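Local coordinates for decaprenyl diphosphate synthase (Rhodobacter capsulatus, PDB 3MZV), which probably builds long all-trans polyprenyl diphosphates, precursors of quinone side chains, by magnesium-dependent addition of isopentenyl diphosphate units to farnesyl diphosphate, at residues B[59-67]-B[312-321]; B[68-78]-B[190-201]. All coordinates share one frame; numbering follows the deposited sequence. Where two conformers were deposited one is given.

Contact 1 of 2, residues B[59-67]-B[312-321]; sequences MLTLAAARL and LPDHPLRQML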
ATOM      1  N   MET B  59      -1.457  16.806 -13.352  1.00 34.75           N
ATOM      2  CA  MET B  59      -1.154  17.862 -14.325  1.00 35.60           C
ATOM      3  C   MET B  59       0.321  18.047 -14.539  1.00 33.75           C
ATOM      4  O   MET B  59       0.751  18.410 -15.641  1.00 32.70           O
ATOM      5  CB  MET B  59      -1.742  19.231 -13.929  1.00 36.65           C
ATOM      6  CG  MET B  59      -3.192  19.238 -13.870  1.00 40.39           C
ATOM      7  SD  MET B  59      -3.877  20.961 -13.901  1.00 45.52           S
ATOM      8  CE  MET B  59      -5.387  20.377 -14.588  1.00 44.76           C
ATOM      9  N   LEU B  60       1.084  17.870 -13.485  1.00 33.16           N
ATOM     10  CA  LEU B  60       2.524  18.072 -13.550  1.00 33.23           C
ATOM     11  C   LEU B  60       3.142  17.044 -14.500  1.00 32.51           C
ATOM     12  O   LEU B  60       4.075  17.369 -15.246  1.00 30.33           O
ATOM     13  CB  LEU B  60       3.166  17.976 -12.169  1.00 32.98           C
ATOM     14  CG  LEU B  60       3.096  19.251 -11.286  1.00 37.93           C
ATOM     15  CD1 LEU B  60       3.851  19.028  -9.980  1.00 43.74           C
ATOM     16  CD2 LEU B  60       3.681  20.438 -11.973  1.00 39.75           C
ATOM     17  N   THR B  61       2.636  15.802 -14.448  1.00 30.47           N
ATOM     18  CA  THR B  61       3.158  14.761 -15.338  1.00 29.59           C
ATOM     19  C   THR B  61       2.807  15.048 -16.778  1.00 31.41           C
ATOM     20  O   THR B  61       3.670  15.001 -17.661  1.00 31.31           O
ATOM     21  CB  THR B  61       2.603  13.403 -14.943  1.00 29.38           C
ATOM     22  OG1 THR B  61       3.118  13.064 -13.671  1.00 28.40           O
ATOM     23  CG2 THR B  61       2.949  12.283 -15.996  1.00 29.04           C
ATOM     24  N   LEU B  62       1.523  15.336 -17.034  1.00 31.36           N
ATOM     25  CA  LEU B  62       1.070  15.681 -18.384  1.00 31.88           C
ATOM     26  C   LEU B  62       1.846  16.882 -18.950  1.00 32.94           C
ATOM     27  O   LEU B  62       2.284  16.842 -20.084  1.00 31.67           O
ATOM     28  CB  LEU B  62      -0.407  16.041 -18.371  1.00 32.72           C
ATOM     29  CG  LEU B  62      -1.365  14.930 -17.927  1.00 32.40           C
ATOM     30  CD1 LEU B  62      -2.789  15.536 -17.876  1.00 35.04           C
ATOM     31  CD2 LEU B  62      -1.265  13.709 -18.834  1.00 32.08           C
ATOM     32  N   ALA B  63       1.959  17.956 -18.160  1.00 31.75           N
ATOM     33  CA  ALA B  63       2.653  19.160 -18.595  1.00 32.82           C
ATOM     34  C   ALA B  63       4.131  18.884 -18.937  1.00 32.31           C
ATOM     35  O   ALA B  63       4.648  19.368 -19.979  1.00 32.96           O
ATOM     36  CB  ALA B  63       2.520  20.319 -17.540  1.00 32.07           C
ATOM     37  N   ALA B  64       4.793  18.131 -18.087  1.00 31.66           N
ATOM     38  CA  ALA B  64       6.205  17.790 -18.313  1.00 33.01           C
ATOM     39  C   ALA B  64       6.393  16.968 -19.616  1.00 33.57           C
ATOM     40  O   ALA B  64       7.287  17.288 -20.415  1.00 34.80           O
ATOM     41  CB  ALA B  64       6.814  17.033 -17.106  1.00 30.34           C
ATOM     42  N   ALA B  65       5.547  15.972 -19.837  1.00 32.81           N
ATOM     43  CA  ALA B  65       5.648  15.146 -21.022  1.00 34.22           C
ATOM     44  C   ALA B  65       5.398  15.998 -22.292  1.00 35.52           C
ATOM     45  O   ALA B  65       6.192  15.966 -23.224  1.00 37.45           O
ATOM     46  CB  ALA B  65       4.658  13.938 -20.948  1.00 32.11           C
ATOM     47  N   ARG B  66       4.329  16.796 -22.286  1.00 36.35           N
ATOM     48  CA  ARG B  66       3.961  17.632 -23.449  1.00 37.77           C
ATOM     49  C   ARG B  66       4.996  18.751 -23.643  1.00 37.45           C
ATOM     50  O   ARG B  66       5.305  19.115 -24.776  1.00 38.15           O
ATOM     51  CB  ARG B  66       2.557  18.255 -23.276  1.00 38.03           C
ATOM     52  CG  ARG B  66       1.393  17.271 -23.304  1.00 39.70           C
ATOM     53  CD  ARG B  66       1.126  16.785 -24.690  1.00 43.07           C
ATOM     54  NE  ARG B  66      -0.091  15.976 -24.791  1.00 44.83           N
ATOM     55  CZ  ARG B  66      -0.560  15.471 -25.939  1.00 45.39           C
ATOM     56  NH1 ARG B  66       0.054  15.738 -27.087  1.00 47.81           N
ATOM     57  NH2 ARG B  66      -1.658  14.718 -25.952  1.00 41.26           N
ATOM     58  N   LEU B  67       5.550  19.272 -22.560  1.00 36.59           N
ATOM     59  CA  LEU B  67       6.586  20.279 -22.660  1.00 38.94           C
ATOM     60  C   LEU B  67       7.856  19.804 -23.408  1.00 38.78           C
ATOM     61  O   LEU B  67       8.524  20.602 -24.064  1.00 39.44           O
ATOM     62  CB  LEU B  67       6.970  20.816 -21.259  1.00 39.49           C
ATOM     63  CG  LEU B  67       8.139  21.780 -21.102  1.00 40.00           C
ATOM     64  CD1 LEU B  67       7.967  22.971 -22.073  1.00 45.43           C
ATOM     65  CD2 LEU B  67       8.217  22.277 -19.656  1.00 40.87           C
ATOM     66  N   LEU B 312      14.644  24.210 -19.670  1.00 55.42           N
ATOM     67  CA  LEU B 312      13.620  23.558 -20.466  1.00 53.91           C
ATOM     68  C   LEU B 312      13.269  24.421 -21.700  1.00 55.03           C
ATOM     69  O   LEU B 312      13.566  25.613 -21.718  1.00 54.29           O
ATOM     70  CB  LEU B 312      12.426  23.267 -19.570  1.00 52.48           C
ATOM     71  CG  LEU B 312      12.842  22.390 -18.366  1.00 50.40           C
ATOM     72  CD1 LEU B 312      11.745  22.290 -17.360  1.00 50.72           C
ATOM     73  CD2 LEU B 312      13.284  21.003 -18.812  1.00 51.81           C
ATOM     74  N   PRO B 313      12.653  23.817 -22.736  1.00 55.01           N
ATOM     75  CA  PRO B 313      12.385  24.577 -23.954  1.00 56.21           C
ATOM     76  C   PRO B 313      11.345  25.649 -23.738  1.00 56.17           C
ATOM     77  O   PRO B 313      10.485  25.511 -22.845  1.00 55.07           O
ATOM     78  CB  PRO B 313      11.863  23.525 -24.941  1.00 56.20           C
ATOM     79  CG  PRO B 313      11.702  22.320 -24.235  1.00 54.86           C
ATOM     80  CD  PRO B 313      12.331  22.394 -22.894  1.00 54.41           C
ATOM     81  N   ASP B 314      11.413  26.711 -24.534  1.00 55.93           N
ATOM     82  CA  ASP B 314      10.507  27.830 -24.340  1.00 56.06           C
ATOM     83  C   ASP B 314       9.134  27.559 -24.997  1.00 55.18           C
ATOM     84  O   ASP B 314       8.796  28.137 -26.021  1.00 57.26           O
ATOM     85  CB  ASP B 314      11.151  29.140 -24.838  1.00 57.86           C
ATOM     86  CG  ASP B 314      10.432  30.352 -24.335  1.00 60.25           C
ATOM     87  OD1 ASP B 314       9.689  30.219 -23.327  1.00 63.21           O
ATOM     88  OD2 ASP B 314      10.628  31.445 -24.913  1.00 66.45           O
ATOM     89  N   HIS B 315       8.352  26.704 -24.342  1.00 53.02           N
ATOM     90  CA  HIS B 315       7.073  26.186 -24.786  1.00 50.98           C
ATOM     91  C   HIS B 315       6.023  26.922 -23.918  1.00 49.60           C
ATOM     92  O   HIS B 315       6.315  27.340 -22.793  1.00 49.46           O
ATOM     93  CB  HIS B 315       7.074  24.666 -24.509  1.00 50.52           C
ATOM     94  CG  HIS B 315       5.874  23.922 -25.003  1.00 48.32           C
ATOM     95  ND1 HIS B 315       4.666  23.923 -24.334  1.00 47.31           N
ATOM     96  CD2 HIS B 315       5.694  23.143 -26.097  1.00 49.35           C
ATOM     97  CE1 HIS B 315       3.791  23.194 -25.007  1.00 49.08           C
ATOM     98  NE2 HIS B 315       4.390  22.714 -26.082  1.00 48.68           N
ATOM     99  N   PRO B 316       4.795  27.080 -24.417  1.00 48.26           N
ATOM    100  CA  PRO B 316       3.795  27.728 -23.565  1.00 46.92           C
ATOM    101  C   PRO B 316       3.652  27.051 -22.183  1.00 44.80           C
ATOM    102  O   PRO B 316       3.291  27.698 -21.218  1.00 43.09           O
ATOM    103  CB  PRO B 316       2.498  27.603 -24.374  1.00 47.65           C
ATOM    104  CG  PRO B 316       2.941  27.330 -25.809  1.00 49.10           C
ATOM    105  CD  PRO B 316       4.263  26.667 -25.731  1.00 48.87           C
ATOM    106  N   LEU B 317       3.895  25.742 -22.119  1.00 42.91           N
ATOM    107  CA  LEU B 317       3.785  25.026 -20.861  1.00 41.48           C
ATOM    108  C   LEU B 317       4.880  25.415 -19.892  1.00 40.32           C
ATOM    109  O   LEU B 317       4.646  25.405 -18.696  1.00 39.39           O
ATOM    110  CB  LEU B 317       3.793  23.519 -21.076  1.00 40.89           C
ATOM    111  CG  LEU B 317       2.523  22.902 -21.687  1.00 41.89           C
ATOM    112  CD1 LEU B 317       2.808  21.463 -22.057  1.00 40.73           C
ATOM    113  CD2 LEU B 317       1.298  23.017 -20.736  1.00 41.83           C
ATOM    114  N   ARG B 318       6.057  25.782 -20.386  1.00 40.22           N
ATOM    115  CA  ARG B 318       7.087  26.267 -19.487  1.00 40.09           C
ATOM    116  C   ARG B 318       6.605  27.530 -18.760  1.00 40.20           C
ATOM    117  O   ARG B 318       6.729  27.615 -17.547  1.00 38.56           O
ATOM    118  CB  ARG B 318       8.402  26.543 -20.195  1.00 41.34           C
ATOM    119  CG  ARG B 318       9.553  26.641 -19.242  1.00 42.21           C
ATOM    120  CD  ARG B 318      10.827  26.984 -19.908  1.00 45.69           C
ATOM    121  NE  ARG B 318      10.869  28.414 -20.185  1.00 46.65           N
ATOM    122  CZ  ARG B 318      11.850  29.040 -20.846  1.00 50.87           C
ATOM    123  NH1 ARG B 318      12.900  28.382 -21.325  1.00 51.11           N
ATOM    124  NH2 ARG B 318      11.785  30.359 -21.018  1.00 52.29           N
ATOM    125  N   GLN B 319       6.028  28.474 -19.490  1.00 41.50           N
ATOM    126  CA  GLN B 319       5.534  29.693 -18.866  0.50 42.27           C
ATOM    127  C   GLN B 319       4.391  29.376 -17.892  1.00 42.15           C
ATOM    128  O   GLN B 319       4.328  29.950 -16.833  1.00 42.23           O
ATOM    129  CB  GLN B 319       5.130  30.737 -19.912  0.50 43.70           C
ATOM    130  CG  GLN B 319       4.960  32.145 -19.357  0.50 45.02           C
ATOM    131  CD  GLN B 319       3.534  32.419 -18.900  0.50 45.25           C
ATOM    132  OE1 GLN B 319       2.592  31.795 -19.390  0.50 49.65           O
ATOM    133  NE2 GLN B 319       3.367  33.357 -17.966  0.50 50.31           N
ATOM    134  N   MET B 320       3.517  28.434 -18.228  1.00 41.51           N
ATOM    135  CA  MET B 320       2.436  28.095 -17.331  1.00 41.02           C
ATOM    136  C   MET B 320       2.967  27.467 -16.016  1.00 40.28           C
ATOM    137  O   MET B 320       2.416  27.727 -14.949  1.00 39.76           O
ATOM    138  CB  MET B 320       1.404  27.178 -18.012  1.00 40.84           C
ATOM    139  CG  MET B 320       0.420  27.911 -18.957  1.00 42.29           C
ATOM    140  SD  MET B 320      -0.775  26.793 -19.817  1.00 36.37           S
ATOM    141  CE  MET B 320       0.114  26.685 -21.367  1.00 45.09           C
ATOM    142  N   LEU B 321       4.038  26.675 -16.090  1.00 38.56           N
ATOM    143  CA  LEU B 321       4.671  26.125 -14.896  1.00 38.49           C
ATOM    144  C   LEU B 321       5.344  27.200 -14.065  1.00 38.89           C
ATOM    145  O   LEU B 321       5.382  27.100 -12.843  1.00 39.63           O
ATOM    146  CB  LEU B 321       5.695  25.021 -15.248  1.00 36.80           C
ATOM    147  CG  LEU B 321       5.082  23.722 -15.793  1.00 38.01           C
ATOM    148  CD1 LEU B 321       6.215  22.737 -16.186  1.00 36.92           C
ATOM    149  CD2 LEU B 321       4.119  23.063 -14.824  1.00 37.13           C
TER
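L67 and L317 bring their CA atoms within 5.8 Å where helix 59-67 and helix segment 316-321 run roughly antiparallel, their axes 9.5 Å apart at closest approach and their directions 145° apart. The pair illustrates how the all-helical isoprenoid synthase fold joins an early helix to the last one through a patch mostly of leucines. L67 does most of the work: with CG anti to the backbone N (chi1 174°), its fork is carried to the other helix, where CD2 lies 4.0 Å from CD1 of L321 and CD1 faces the side of R318. In return, CD1 of L317 lies against CB of R66 at 3.4 Å, while the guanidinium of R66 leads away to a salt bridge with D21. One turn on, CD2 of L321 reaches CD2 of L60 at 3.9 Å and also borders CB of A63. H315 occupies the N-cap: its ND1 accepts the N-H of L317 at 3.0 Å, nearly straight at 168° and in the ring plane, and one ring face is covered by CA of L67 and O of R66. With an alanine in its place, the N-H of L317 would probably lose its capping acceptor and the backbone of R66 and L67 its covering ring. The preceding loop is fastened from the helix, NH1 of R318 donating in its guanidinium plane to O of L312 at 2.9 Å.

Contact 2 of 2, residues B[68-78]-B[190-201]; sequences VGYGGPFHVHL and VGGIIGGAPEDQ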
ATOM      1  N   VAL B  68       8.222  18.539 -23.262  1.00 38.82           N
ATOM      2  CA  VAL B  68       9.393  18.028 -23.978  1.00 39.04           C
ATOM      3  C   VAL B  68       9.003  17.416 -25.344  1.00 39.97           C
ATOM      4  O   VAL B  68       9.807  16.721 -25.990  1.00 41.02           O
ATOM      5  CB  VAL B  68      10.212  17.058 -23.093  1.00 38.07           C
ATOM      6  CG1 VAL B  68      10.726  17.759 -21.842  1.00 36.78           C
ATOM      7  CG2 VAL B  68       9.406  15.792 -22.770  1.00 35.43           C
ATOM      8  N   GLY B  69       7.761  17.637 -25.773  1.00 39.26           N
ATOM      9  CA  GLY B  69       7.297  17.244 -27.106  1.00 39.26           C
ATOM     10  C   GLY B  69       6.691  15.856 -27.284  1.00 39.02           C
ATOM     11  O   GLY B  69       6.629  15.360 -28.401  1.00 37.97           O
ATOM     12  N   TYR B  70       6.253  15.230 -26.193  1.00 37.09           N
ATOM     13  CA  TYR B  70       5.711  13.889 -26.254  1.00 37.32           C
ATOM     14  C   TYR B  70       4.303  13.959 -26.807  1.00 38.64           C
ATOM     15  O   TYR B  70       3.546  14.838 -26.428  1.00 39.75           O
ATOM     16  CB  TYR B  70       5.662  13.291 -24.862  1.00 35.53           C
ATOM     17  CG  TYR B  70       5.305  11.835 -24.801  1.00 36.16           C
ATOM     18  CD1 TYR B  70       6.056  10.872 -25.504  1.00 37.92           C
ATOM     19  CD2 TYR B  70       4.217  11.412 -24.069  1.00 35.21           C
ATOM     20  CE1 TYR B  70       5.745   9.520 -25.427  1.00 36.19           C
ATOM     21  CE2 TYR B  70       3.915  10.092 -23.956  1.00 33.85           C
ATOM     22  CZ  TYR B  70       4.676   9.129 -24.648  1.00 36.30           C
ATOM     23  OH  TYR B  70       4.329   7.796 -24.563  1.00 33.90           O
ATOM     24  N   GLY B  71       3.985  13.048 -27.708  1.00 38.81           N
ATOM     25  CA  GLY B  71       2.669  12.970 -28.330  1.00 40.16           C
ATOM     26  C   GLY B  71       1.757  11.910 -27.730  1.00 39.55           C
ATOM     27  O   GLY B  71       0.634  11.751 -28.187  1.00 41.10           O
ATOM     28  N   GLY B  72       2.207  11.182 -26.711  1.00 39.12           N
ATOM     29  CA  GLY B  72       1.364  10.168 -26.068  1.00 38.77           C
ATOM     30  C   GLY B  72       1.802   8.793 -26.530  1.00 39.16           C
ATOM     31  O   GLY B  72       2.713   8.688 -27.365  1.00 39.37           O
ATOM     32  N   PRO B  73       1.153   7.747 -26.008  1.00 38.16           N
ATOM     33  CA  PRO B  73      -0.012   7.847 -25.127  1.00 37.13           C
ATOM     34  C   PRO B  73       0.276   7.705 -23.632  1.00 35.70           C
ATOM     35  O   PRO B  73      -0.629   7.798 -22.827  1.00 34.03           O
ATOM     36  CB  PRO B  73      -0.809   6.630 -25.540  1.00 37.54           C
ATOM     37  CG  PRO B  73       0.276   5.629 -25.867  1.00 39.31           C
ATOM     38  CD  PRO B  73       1.432   6.358 -26.374  1.00 38.40           C
ATOM     39  N   PHE B  74       1.505   7.371 -23.267  1.00 34.21           N
ATOM     40  CA  PHE B  74       1.753   6.838 -21.924  1.00 32.98           C
ATOM     41  C   PHE B  74       1.946   7.880 -20.828  1.00 31.96           C
ATOM     42  O   PHE B  74       2.124   7.526 -19.670  1.00 29.77           O
ATOM     43  CB  PHE B  74       2.933   5.895 -21.961  1.00 32.45           C
ATOM     44  CG  PHE B  74       2.645   4.604 -22.718  1.00 34.97           C
ATOM     45  CD1 PHE B  74       1.549   3.855 -22.437  1.00 35.48           C
ATOM     46  CD2 PHE B  74       3.470   4.195 -23.760  1.00 37.38           C
ATOM     47  CE1 PHE B  74       1.288   2.675 -23.141  1.00 37.75           C
ATOM     48  CE2 PHE B  74       3.202   3.005 -24.462  1.00 39.20           C
ATOM     49  CZ  PHE B  74       2.108   2.276 -24.143  1.00 34.53           C
ATOM     50  N   HIS B  75       1.934   9.161 -21.178  1.00 31.32           N
ATOM     51  CA  HIS B  75       1.942  10.204 -20.153  1.00 31.60           C
ATOM     52  C   HIS B  75       0.578  10.189 -19.390  1.00 32.41           C
ATOM     53  O   HIS B  75       0.504  10.556 -18.225  1.00 31.15           O
ATOM     54  CB  HIS B  75       2.252  11.578 -20.747  1.00 32.12           C
ATOM     55  CG  HIS B  75       1.244  12.046 -21.720  1.00 31.90           C
ATOM     56  ND1 HIS B  75       0.774  11.250 -22.741  1.00 32.97           N
ATOM     57  CD2 HIS B  75       0.617  13.244 -21.852  1.00 34.28           C
ATOM     58  CE1 HIS B  75      -0.129  11.920 -23.437  1.00 32.59           C
ATOM     59  NE2 HIS B  75      -0.239  13.135 -22.924  1.00 36.17           N
ATOM     60  N   VAL B  76      -0.472   9.775 -20.070  1.00 33.11           N
ATOM     61  CA  VAL B  76      -1.789   9.573 -19.428  1.00 34.31           C
ATOM     62  C   VAL B  76      -1.758   8.491 -18.334  1.00 33.79           C
ATOM     63  O   VAL B  76      -2.130   8.729 -17.155  1.00 34.80           O
ATOM     64  CB  VAL B  76      -2.885   9.318 -20.482  1.00 34.85           C
ATOM     65  CG1 VAL B  76      -4.219   9.065 -19.762  1.00 36.99           C
ATOM     66  CG2 VAL B  76      -3.017  10.590 -21.402  1.00 34.94           C
ATOM     67  N   HIS B  77      -1.190   7.351 -18.683  1.00 33.77           N
ATOM     68  CA  HIS B  77      -0.993   6.255 -17.735  1.00 32.50           C
ATOM     69  C   HIS B  77      -0.185   6.724 -16.526  1.00 32.19           C
ATOM     70  O   HIS B  77      -0.533   6.438 -15.381  1.00 31.15           O
ATOM     71  CB  HIS B  77      -0.281   5.063 -18.369  1.00 31.90           C
ATOM     72  CG  HIS B  77      -0.978   4.489 -19.562  1.00 35.31           C
ATOM     73  ND1 HIS B  77      -1.232   5.224 -20.701  1.00 37.29           N
ATOM     74  CD2 HIS B  77      -1.455   3.241 -19.801  1.00 36.82           C
ATOM     75  CE1 HIS B  77      -1.852   4.455 -21.584  1.00 41.67           C
ATOM     76  NE2 HIS B  77      -2.022   3.256 -21.050  1.00 37.12           N
ATOM     77  N   LEU B  78       0.895   7.465 -16.763  1.00 31.16           N
ATOM     78  CA  LEU B  78       1.738   7.916 -15.672  1.00 30.39           C
ATOM     79  C   LEU B  78       1.024   8.917 -14.760  1.00 30.16           C
ATOM     80  O   LEU B  78       1.142   8.830 -13.520  1.00 28.98           O
ATOM     81  CB  LEU B  78       3.025   8.559 -16.238  1.00 30.07           C
ATOM     82  CG  LEU B  78       3.949   7.546 -16.962  1.00 33.24           C
ATOM     83  CD1 LEU B  78       5.207   8.192 -17.567  1.00 34.15           C
ATOM     84  CD2 LEU B  78       4.361   6.492 -15.994  1.00 37.21           C
ATOM     85  N   VAL B 190       9.012  11.772 -14.429  1.00 31.73           N
ATOM     86  CA  VAL B 190       8.545  10.659 -15.271  1.00 30.52           C
ATOM     87  C   VAL B 190       7.947  11.183 -16.546  1.00 31.40           C
ATOM     88  O   VAL B 190       8.002  10.515 -17.557  1.00 30.97           O
ATOM     89  CB  VAL B 190       7.595   9.681 -14.583  1.00 31.13           C
ATOM     90  CG1 VAL B 190       8.318   9.018 -13.440  1.00 28.88           C
ATOM     91  CG2 VAL B 190       6.300  10.337 -14.173  1.00 28.95           C
ATOM     92  N   GLY B 191       7.384  12.390 -16.519  1.00 31.95           N
ATOM     93  CA  GLY B 191       6.890  13.001 -17.746  1.00 32.52           C
ATOM     94  C   GLY B 191       8.040  13.333 -18.712  1.00 32.32           C
ATOM     95  O   GLY B 191       7.923  13.167 -19.929  1.00 32.96           O
ATOM     96  N   GLY B 192       9.124  13.899 -18.190  1.00 33.04           N
ATOM     97  CA  GLY B 192      10.317  14.084 -18.992  1.00 33.37           C
ATOM     98  C   GLY B 192      10.874  12.772 -19.557  1.00 32.16           C
ATOM     99  O   GLY B 192      11.307  12.701 -20.713  1.00 34.79           O
ATOM    100  N   ILE B 193      10.887  11.733 -18.754  1.00 32.06           N
ATOM    101  CA  ILE B 193      11.464  10.446 -19.199  1.00 31.00           C
ATOM    102  C   ILE B 193      10.620   9.794 -20.257  1.00 32.66           C
ATOM    103  O   ILE B 193      11.132   9.316 -21.273  1.00 32.93           O
ATOM    104  CB  ILE B 193      11.661   9.469 -18.021  1.00 30.04           C
ATOM    105  CG1 ILE B 193      12.752  10.024 -17.106  1.00 31.74           C
ATOM    106  CG2 ILE B 193      11.935   8.019 -18.517  1.00 30.52           C
ATOM    107  CD1 ILE B 193      12.900   9.298 -15.730  1.00 30.97           C
ATOM    108  N   ILE B 194       9.308   9.776 -20.057  1.00 32.49           N
ATOM    109  CA  ILE B 194       8.458   9.137 -21.020  1.00 33.81           C
ATOM    110  C   ILE B 194       8.540   9.854 -22.389  1.00 34.77           C
ATOM    111  O   ILE B 194       8.371   9.220 -23.454  1.00 33.88           O
ATOM    112  CB  ILE B 194       7.013   8.971 -20.523  1.00 32.85           C
ATOM    113  CG1 ILE B 194       6.337   7.769 -21.160  1.00 31.74           C
ATOM    114  CG2 ILE B 194       6.189  10.207 -20.821  1.00 32.53           C
ATOM    115  CD1 ILE B 194       6.896   6.336 -20.674  1.00 31.74           C
ATOM    116  N   GLY B 195       8.783  11.150 -22.352  1.00 35.81           N
ATOM    117  CA  GLY B 195       8.956  11.957 -23.552  1.00 37.59           C
ATOM    118  C   GLY B 195      10.365  11.917 -24.133  1.00 38.28           C
ATOM    119  O   GLY B 195      10.650  12.584 -25.109  1.00 40.15           O
ATOM    120  N   GLY B 196      11.254  11.141 -23.538  1.00 38.19           N
ATOM    121  CA  GLY B 196      12.587  10.924 -24.087  1.00 39.16           C
ATOM    122  C   GLY B 196      13.440  12.147 -23.986  1.00 40.21           C
ATOM    123  O   GLY B 196      14.360  12.348 -24.794  1.00 40.48           O
ATOM    124  N   ALA B 197      13.171  13.002 -23.003  1.00 39.53           N
ATOM    125  CA  ALA B 197      13.890  14.265 -22.944  1.00 39.97           C
ATOM    126  C   ALA B 197      15.354  14.001 -22.613  1.00 41.22           C
ATOM    127  O   ALA B 197      15.667  13.003 -21.988  1.00 40.31           O
ATOM    128  CB  ALA B 197      13.272  15.252 -21.899  1.00 38.25           C
ATOM    129  N   PRO B 198      16.250  14.932 -23.019  1.00 43.31           N
ATOM    130  CA  PRO B 198      17.645  14.912 -22.600  1.00 44.27           C
ATOM    131  C   PRO B 198      17.733  14.845 -21.069  1.00 44.33           C
ATOM    132  O   PRO B 198      16.878  15.420 -20.361  1.00 42.81           O
ATOM    133  CB  PRO B 198      18.186  16.269 -23.100  1.00 45.71           C
ATOM    134  CG  PRO B 198      17.285  16.612 -24.250  1.00 46.62           C
ATOM    135  CD  PRO B 198      15.936  16.109 -23.848  1.00 43.94           C
ATOM    136  N   GLU B 199      18.755  14.165 -20.553  1.00 44.13           N
ATOM    137  CA  GLU B 199      18.836  13.950 -19.120  1.00 43.40           C
ATOM    138  C   GLU B 199      18.957  15.274 -18.322  1.00 42.87           C
ATOM    139  O   GLU B 199      18.441  15.369 -17.224  1.00 41.04           O
ATOM    140  CB  GLU B 199      19.959  12.955 -18.774  1.00 43.62           C
ATOM    141  CG  GLU B 199      19.659  11.466 -19.148  1.00 45.64           C
ATOM    142  CD  GLU B 199      18.301  10.981 -18.600  1.00 45.53           C
ATOM    143  OE1 GLU B 199      17.969  11.326 -17.436  1.00 43.90           O
ATOM    144  OE2 GLU B 199      17.576  10.278 -19.341  1.00 45.95           O
ATOM    145  N   ASP B 200      19.594  16.308 -18.861  1.00 43.04           N
ATOM    146  CA  ASP B 200      19.610  17.570 -18.160  1.00 43.74           C
ATOM    147  C   ASP B 200      18.216  18.199 -18.003  1.00 41.93           C
ATOM    148  O   ASP B 200      17.973  18.896 -17.018  1.00 42.21           O
ATOM    149  CB  ASP B 200      20.626  18.581 -18.746  1.00 45.26           C
ATOM    150  CG  ASP B 200      20.299  19.048 -20.175  1.00 48.76           C
ATOM    151  OD1 ASP B 200      19.593  18.389 -20.925  1.00 52.77           O
ATOM    152  OD2 ASP B 200      20.842  20.104 -20.585  1.00 56.95           O
ATOM    153  N   GLN B 201      17.330  17.959 -18.965  1.00 40.14           N
ATOM    154  CA  GLN B 201      15.942  18.396 -18.849  1.00 39.56           C
ATOM    155  C   GLN B 201      15.148  17.541 -17.859  1.00 38.89           C
ATOM    156  O   GLN B 201      14.320  18.080 -17.107  1.00 37.57           O
ATOM    157  CB  GLN B 201      15.246  18.449 -20.220  1.00 39.99           C
ATOM    158  CG  GLN B 201      15.816  19.585 -21.134  1.00 41.60           C
ATOM    159  CD  GLN B 201      15.196  19.627 -22.519  1.00 44.39           C
ATOM    160  OE1 GLN B 201      14.028  19.278 -22.717  1.00 44.41           O
ATOM    161  NE2 GLN B 201      15.991  20.054 -23.500  1.00 47.59           N
TER
HETATM  162  O   HOH W   1       9.093  13.649 -26.845  1.00 44.88           O
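I194 buries its side chain among four residues of 68-78, while V68 does the same against the turn that follows I194. The CD1 methyl of L78 meets I194 tip to tip, 3.6 Å from its CB, and also rests on the carbonyl oxygen of V190 one turn back. With CG1 of I194 roughly anti to its backbone N (chi1 -152°), the two branches part: CG1 approaches CB of F74 at 4.0 Å, whereas CG2 sits over a face of the Y70 ring, 4.1 Å from the ring centroid and only 20° off the normal, a CH-pi contact. The opposite face of that ring carries the backbone N of G72, and its hydroxyl accepts the N-H of F74 at 3.1 Å; the ring thus lies between the I194 methyl and the G72 backbone, both offset toward its rim, and is tethered at its phenolic end. Here two neighbouring helices of the all-helical prenyl synthase fold meet near their ends: segments 74-78 and 190-194 are nearly antiparallel, 156° between directions and 9.9 Å between axes, and each adjoins a glycine-rich turn. Helix 169-194 ends in a Schellman motif, with G196 at positive phi. Across from this turn lies V68, whose CG1 touches CB of A197 at 3.6 Å and also borders OE1 of Q201, the V68 and Q201 side chains passing in opposite directions, while CG2 lies 3.9 Å from CA of G195. The fit at G195 is tight: a side chain there would run into CG2 of V68 and crowd CB of Y70. No direct hydrogen bond crosses between the segments, but one water donates to O of G195 at 2.6 Å and, at a longer reach, to O of V68.

How the contacts relate
The chain runs from contact 1 straight into contact 2 as helix 56-67 ends, their centres about 10 Å apart. The Schellman turn at G69 is the joint between them: N of Y70 probably donates to O of A65 at 3.1 Å, and the oxygen of R66 that lies over the H315 ring also accepts from N of G69. CB of A65 packs on CB of H75 at 3.4 Å, and Q201 of contact 2 touches L312 and P313 of contact 1. Both contacts probably lie well away from the catalytic end, since helices 74-96 and 199-224 each run several turns onward to an aspartate-rich sequence, DDVVD and DDLLD, which in this family binds diphosphate through magnesium.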